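Local coordinates for protein acetylxylan esterase A (Aspergillus awamori, PDB 5X6S) that removes acetyl side groups from the xylan backbone as a secreted serine esterase of carbohydrate esterase family 1, at residues Ala138-Ser143 with Arg193-His198; Asn209-Cys214 with Gly251-Gly256. All coordinates share one frame; numbering follows the deposited sequence.

Contact 1. Residues Ala138-Ser143 with Arg193-His198; sequences AATVYS and RMQIYH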
loop_
_atom_site.group_PDB
_atom_site.type_symbol
_atom_site.label_atom_id
_atom_site.label_comp_id
_atom_site.label_asym_id
_atom_site.label_seq_id
_atom_site.Cartn_x
_atom_site.Cartn_y
_atom_site.Cartn_z
ATOM N N ALA A 138 4.065 0.343 9.176
ATOM C CA ALA A 138 4.896 -0.094 10.329
ATOM C C ALA A 138 4.004 -0.696 11.352
ATOM O O ALA A 138 2.766 -0.428 11.343
ATOM C CB ALA A 138 5.686 1.076 10.943
ATOM N N ALA A 139 4.592 -1.498 12.232
ATOM C CA ALA A 139 3.898 -2.223 13.279
ATOM C C ALA A 139 4.740 -2.236 14.513
ATOM O O ALA A 139 5.994 -2.328 14.391
ATOM C CB ALA A 139 3.648 -3.651 12.885
ATOM N N THR A 140 4.090 -2.213 15.686
ATOM C CA THR A 140 4.800 -2.327 16.995
ATOM C C THR A 140 4.177 -3.470 17.754
ATOM O O THR A 140 2.952 -3.485 17.981
ATOM C CB THR A 140 4.789 -0.970 17.799
ATOM O OG1 THR A 140 5.507 0.044 17.072
ATOM C CG2 THR A 140 5.446 -1.117 19.195
ATOM N N VAL A 141 4.989 -4.416 18.190
ATOM C CA VAL A 141 4.569 -5.634 18.848
ATOM C C VAL A 141 4.990 -5.579 20.319
ATOM O O VAL A 141 6.213 -5.500 20.625
ATOM C CB VAL A 141 5.168 -6.888 18.135
ATOM C CG1 VAL A 141 4.806 -8.181 18.789
ATOM C CG2 VAL A 141 4.771 -6.914 16.648
ATOM N N TYR A 142 4.000 -5.550 21.208
ATOM C CA TYR A 142 4.223 -5.605 22.676
ATOM C C TYR A 142 3.995 -7.023 23.238
ATOM O O TYR A 142 2.871 -7.412 23.599
ATOM C CB TYR A 142 3.378 -4.559 23.445
ATOM C CG TYR A 142 3.842 -3.164 23.237
ATOM C CD1 TYR A 142 5.001 -2.693 23.885
ATOM C CD2 TYR A 142 3.171 -2.287 22.382
ATOM C CE1 TYR A 142 5.466 -1.422 23.667
ATOM C CE2 TYR A 142 3.653 -0.960 22.174
ATOM C CZ TYR A 142 4.781 -0.549 22.843
ATOM O OH TYR A 142 5.285 0.699 22.695
ATOM N N SER A 143 5.085 -7.813 23.318
ATOM C CA SER A 143 5.005 -9.156 23.960
ATOM C C SER A 143 4.048 -10.106 23.258
ATOM O O SER A 143 2.967 -10.434 23.774
ATOM C CB SER A 143 4.632 -9.040 25.442
ATOM O OG SER A 143 5.446 -8.073 26.111
ATOM N N ARG A 193 7.441 -1.931 8.436
ATOM C CA ARG A 193 8.633 -1.906 9.299
ATOM C C ARG A 193 8.205 -2.433 10.682
ATOM O O ARG A 193 7.236 -1.930 11.254
ATOM C CB ARG A 193 9.166 -0.499 9.394
ATOM C CG ARG A 193 9.556 0.132 8.088
ATOM C CD ARG A 193 10.036 1.591 8.306
ATOM N NE ARG A 193 8.936 2.552 8.549
ATOM C CZ ARG A 193 8.586 3.016 9.750
ATOM N NH1 ARG A 193 9.229 2.627 10.821
ATOM N NH2 ARG A 193 7.571 3.869 9.868
ATOM N N MET A 194 8.901 -3.450 11.206
ATOM C CA MET A 194 8.542 -4.125 12.423
ATOM C C MET A 194 9.374 -3.675 13.628
ATOM O O MET A 194 10.595 -3.631 13.558
ATOM C CB MET A 194 8.683 -5.631 12.278
ATOM C CG MET A 194 7.933 -6.272 11.133
ATOM S SD MET A 194 6.128 -5.931 11.206
ATOM C CE MET A 194 5.713 -6.815 12.661
ATOM N N GLN A 195 8.697 -3.400 14.739
ATOM C CA GLN A 195 9.332 -3.098 16.022
ATOM C C GLN A 195 8.769 -4.033 17.046
ATOM O O GLN A 195 7.538 -4.049 17.296
ATOM C CB GLN A 195 9.045 -1.649 16.420
ATOM C CG GLN A 195 9.642 -1.224 17.727
ATOM C CD GLN A 195 9.278 0.225 18.049
ATOM O OE1 GLN A 195 8.088 0.559 18.250
ATOM N NE2 GLN A 195 10.278 1.099 18.053
ATOM N N ILE A 196 9.650 -4.835 17.653
ATOM C CA ILE A 196 9.278 -5.957 18.525
ATOM C C ILE A 196 9.786 -5.731 19.960
ATOM O O ILE A 196 11.006 -5.724 20.190
ATOM C CB ILE A 196 9.869 -7.289 17.981
ATOM C CG1 ILE A 196 9.625 -7.423 16.479
ATOM C CG2 ILE A 196 9.430 -8.509 18.819
ATOM C CD1 ILE A 196 8.156 -7.432 16.027
ATOM N N TYR A 197 8.872 -5.570 20.924
ATOM C CA TYR A 197 9.211 -5.480 22.338
ATOM C C TYR A 197 8.944 -6.807 23.039
ATOM O O TYR A 197 7.973 -7.494 22.748
ATOM C CB TYR A 197 8.339 -4.450 23.059
ATOM C CG TYR A 197 8.581 -2.985 22.759
ATOM C CD1 TYR A 197 7.988 -2.339 21.651
ATOM C CD2 TYR A 197 9.347 -2.209 23.626
ATOM C CE1 TYR A 197 8.178 -0.962 21.433
ATOM C CE2 TYR A 197 9.511 -0.827 23.421
ATOM C CZ TYR A 197 8.935 -0.208 22.336
ATOM O OH TYR A 197 9.124 1.153 22.180
ATOM N N HIS A 198 9.743 -7.134 24.045
ATOM C CA HIS A 198 9.484 -8.309 24.871
ATOM C C HIS A 198 10.237 -8.125 26.193
ATOM O O HIS A 198 11.275 -7.478 26.222
ATOM C CB HIS A 198 9.925 -9.606 24.185
ATOM C CG HIS A 198 9.053 -10.789 24.481
ATOM N ND1 HIS A 198 8.156 -11.285 23.566
ATOM C CD2 HIS A 198 8.882 -11.531 25.606
ATOM C CE1 HIS A 198 7.459 -12.266 24.102
ATOM N NE2 HIS A 198 7.900 -12.454 25.338
#
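V141 and I196 meet side by side on one face of a parallel strand pair, 138-142 with 193-198. CD1 of I196 presses on CG2 of V141 at 3.5 Å, tighter than usual for two carbons. M194 extends this patch. Its chain bends twice and brings SD to 3.8 Å from CB of A139, with CE near V141 CG2. Helix 120-131 covers V141 and M194.

On the other face, Y142 and Y197 form an offset stack, with planes 21° apart. CE1 of Y142 sits over the rim of the Y197 ring, 3.4 Å from CD1 of Y197. CG2 of T140 touches the edge of the same ring. T140 has OG1 beside its backbone N (chi1 -63°), and from there the hydroxyl donates to OE1 of Q195 at 2.9 Å. NE2 of Q195 bonds to Q250. The Y142 hydroxyl is held by D268 and the backbone N of H264.

Five backbone hydrogen bonds run down the ladder. The shortest are V141 N to Q195 O and Y197 N to V141 O, both 2.7 Å.

The looser end is at R193, which is partly exposed. CB of A138 lies against one face of the R193 guanidinium, toward its rim, 3.5 Å from NH2 of R193. That NH2 also bonds to the carbonyl of W271. At the other end S143 CA lies off-centre over the H198 ring.

S143 lies about 6 Å by side chain from S119, the probable nucleophile. Adjacent parallel strands ending beside the nucleophile are characteristic of the central sheet of the alpha/beta-hydrolase fold.

Contact 2. Residues Asn209-Cys214 with Gly251-Gly256; sequences NYYETC and GIFATG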
loop_
_atom_site.group_PDB
_atom_site.type_symbol
_atom_site.label_atom_id
_atom_site.label_comp_id
_atom_site.label_asym_id
_atom_site.label_seq_id
_atom_site.Cartn_x
_atom_site.Cartn_y
_atom_site.Cartn_z
ATOM N N ASN A 209 10.423 -16.449 22.315
ATOM C CA ASN A 209 9.535 -15.889 21.313
ATOM C C ASN A 209 9.951 -14.545 20.825
ATOM O O ASN A 209 9.702 -14.199 19.678
ATOM C CB ASN A 209 8.105 -15.850 21.837
ATOM C CG ASN A 209 7.525 -17.219 22.003
ATOM O OD1 ASN A 209 7.457 -17.999 21.037
ATOM N ND2 ASN A 209 7.046 -17.513 23.207
ATOM N N TYR A 210 10.641 -13.754 21.651
ATOM C CA TYR A 210 11.208 -12.536 21.132
ATOM C C TYR A 210 12.212 -12.852 20.067
ATOM O O TYR A 210 12.256 -12.215 19.007
ATOM C CB TYR A 210 11.876 -11.706 22.264
ATOM C CG TYR A 210 12.755 -10.578 21.804
ATOM C CD1 TYR A 210 12.223 -9.355 21.420
ATOM C CD2 TYR A 210 14.149 -10.703 21.807
ATOM C CE1 TYR A 210 13.023 -8.331 21.004
ATOM C CE2 TYR A 210 14.965 -9.667 21.412
ATOM C CZ TYR A 210 14.411 -8.483 21.007
ATOM O OH TYR A 210 15.217 -7.428 20.597
ATOM N N TYR A 211 13.080 -13.819 20.342
ATOM C CA TYR A 211 14.164 -14.095 19.383
ATOM C C TYR A 211 13.606 -14.748 18.122
ATOM O O TYR A 211 14.057 -14.455 17.035
ATOM C CB TYR A 211 15.259 -14.963 20.043
ATOM C CG TYR A 211 15.931 -14.194 21.175
ATOM C CD1 TYR A 211 16.828 -13.178 20.917
ATOM C CD2 TYR A 211 15.556 -14.429 22.505
ATOM C CE1 TYR A 211 17.426 -12.465 21.977
ATOM C CE2 TYR A 211 16.118 -13.704 23.541
ATOM C CZ TYR A 211 17.036 -12.721 23.267
ATOM O OH TYR A 211 17.579 -11.987 24.305
ATOM N N GLU A 212 12.621 -15.618 18.300
ATOM C CA GLU A 212 11.939 -16.283 17.148
ATOM C C GLU A 212 11.262 -15.269 16.236
ATOM O O GLU A 212 11.273 -15.403 15.043
ATOM C CB GLU A 212 10.952 -17.308 17.641
ATOM C CG GLU A 212 11.615 -18.438 18.430
ATOM C CD GLU A 212 12.859 -18.995 17.704
ATOM O OE1 GLU A 212 12.714 -19.628 16.624
ATOM O OE2 GLU A 212 13.981 -18.760 18.213
ATOM N N THR A 213 10.713 -14.217 16.814
ATOM C CA THR A 213 10.080 -13.138 16.031
ATOM C C THR A 213 11.097 -12.298 15.282
ATOM O O THR A 213 10.886 -11.928 14.116
ATOM C CB THR A 213 9.192 -12.242 16.948
ATOM O OG1 THR A 213 8.199 -13.047 17.622
ATOM C CG2 THR A 213 8.521 -11.169 16.143
ATOM N N CYS A 214 12.213 -11.953 15.939
ATOM C CA CYS A 214 13.242 -11.181 15.291
ATOM C C CYS A 214 13.890 -11.988 14.158
ATOM O O CYS A 214 14.182 -11.432 13.103
ATOM C CB CYS A 214 14.286 -10.744 16.328
ATOM S SG CYS A 214 13.683 -9.415 17.446
ATOM N N GLY A 251 14.404 -4.665 17.412
ATOM C CA GLY A 251 13.914 -5.409 18.546
ATOM C C GLY A 251 14.267 -4.622 19.814
ATOM O O GLY A 251 15.333 -3.996 19.866
ATOM N N ILE A 252 13.385 -4.673 20.809
ATOM C CA ILE A 252 13.619 -3.963 22.076
ATOM C C ILE A 252 13.389 -4.976 23.182
ATOM O O ILE A 252 12.273 -5.440 23.404
ATOM C CB ILE A 252 12.733 -2.678 22.211
ATOM C CG1 ILE A 252 13.050 -1.750 21.060
ATOM C CG2 ILE A 252 12.967 -1.998 23.566
ATOM C CD1 ILE A 252 11.938 -0.937 20.562
ATOM N N PHE A 253 14.478 -5.397 23.832
ATOM C CA PHE A 253 14.397 -6.401 24.891
ATOM C C PHE A 253 14.476 -5.683 26.241
ATOM O O PHE A 253 15.465 -4.988 26.503
ATOM C CB PHE A 253 15.525 -7.453 24.769
ATOM C CG PHE A 253 15.264 -8.735 25.502
ATOM C CD1 PHE A 253 14.192 -9.558 25.153
ATOM C CD2 PHE A 253 16.141 -9.179 26.508
ATOM C CE1 PHE A 253 13.998 -10.777 25.787
ATOM C CE2 PHE A 253 15.935 -10.389 27.178
ATOM C CZ PHE A 253 14.857 -11.198 26.829
ATOM N N ALA A 254 13.435 -5.871 27.054
ATOM C CA ALA A 254 13.290 -5.194 28.371
ATOM C C ALA A 254 13.688 -6.134 29.527
ATOM O O ALA A 254 12.927 -6.986 29.961
ATOM C CB ALA A 254 11.851 -4.726 28.552
ATOM N N THR A 255 14.914 -5.980 30.012
ATOM C CA THR A 255 15.381 -6.798 31.118
ATOM C C THR A 255 14.672 -6.452 32.415
ATOM O O THR A 255 14.552 -5.269 32.783
ATOM C CB THR A 255 16.932 -6.675 31.289
ATOM O OG1 THR A 255 17.558 -7.105 30.080
ATOM C CG2 THR A 255 17.438 -7.504 32.468
ATOM N N GLY A 256 14.179 -7.502 33.068
ATOM C CA GLY A 256 13.443 -7.415 34.319
ATOM C C GLY A 256 11.954 -7.159 34.193
ATOM O O GLY A 256 11.271 -7.007 35.198
#
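Y210 and F253 make the main aromatic contact between helix 209-214 and strand 251-254. Their rings lie oblique, with centroids 5.0 Å apart. CD1 of F253 lies over one face of the Y210 ring, toward its rim, 3.5 Å from CD2 of Y210. The opposite face of Y210 carries SG of C214, from the next helical turn. Y211 adds a third ring. Its hydroxyl sits over the centre of one F253 face, and OH of Y211 is 3.7 Å from CE2 of F253. The Y211 and F253 planes are turned by 47°. CD2 of Y210 in turn lies over the centre of the Y211 ring. The three rings form an aromatic cluster. Y211 and F253 are both partly exposed, whereas Y210 is buried.

Contacts of side chain with backbone form a second group. CG of Y210 is anti to the backbone N (chi1 167°), which sends the ring from the helix toward the strand. OH of Y210 reaches the main chain at G251, 3.2 Å from CA of G251. SG of C214 approaches the same CA at 4.2 Å. Both groups close on the bare CA of G251, which has no side chain between helix and strand.

Polar bonds lie within the helix itself. The carbonyl O of N209 accepts from T213 N at 3.0 Å and from T213 OG1 at 2.8 Å, from opposite faces of its plane.

Segment 209-214 runs nearly antiparallel to 251-254, with these segment axes 9.8 Å apart at closest approach. Y210 also packs on H198 and T213 on I196 of strand 193-199. C214 meets W245 on strand 240-246, beyond strand 249-254 in the sheet.

How the contacts relate
Strand 193-199 joins the two contacts, whose centres lie 9 Å apart. Contact 1 pairs it with 138-142, nearer the centre of the chain. On its other edge it meets strand 249-254 of contact 2, where I196 O and H198 O probably accept hydrogen bonds from I252 N and A254 N. Helix 208-221 follows strand 193-199 in the chain and packs back on both strands. Contact 1 is sheet core, built on a backbone ladder with side chains on both faces. Contact 2 lies farther out and layers a helix on the sheet through aromatic rings and a tyrosine hydroxyl set against the main chain at G251, with its Y211-F253 side partly exposed.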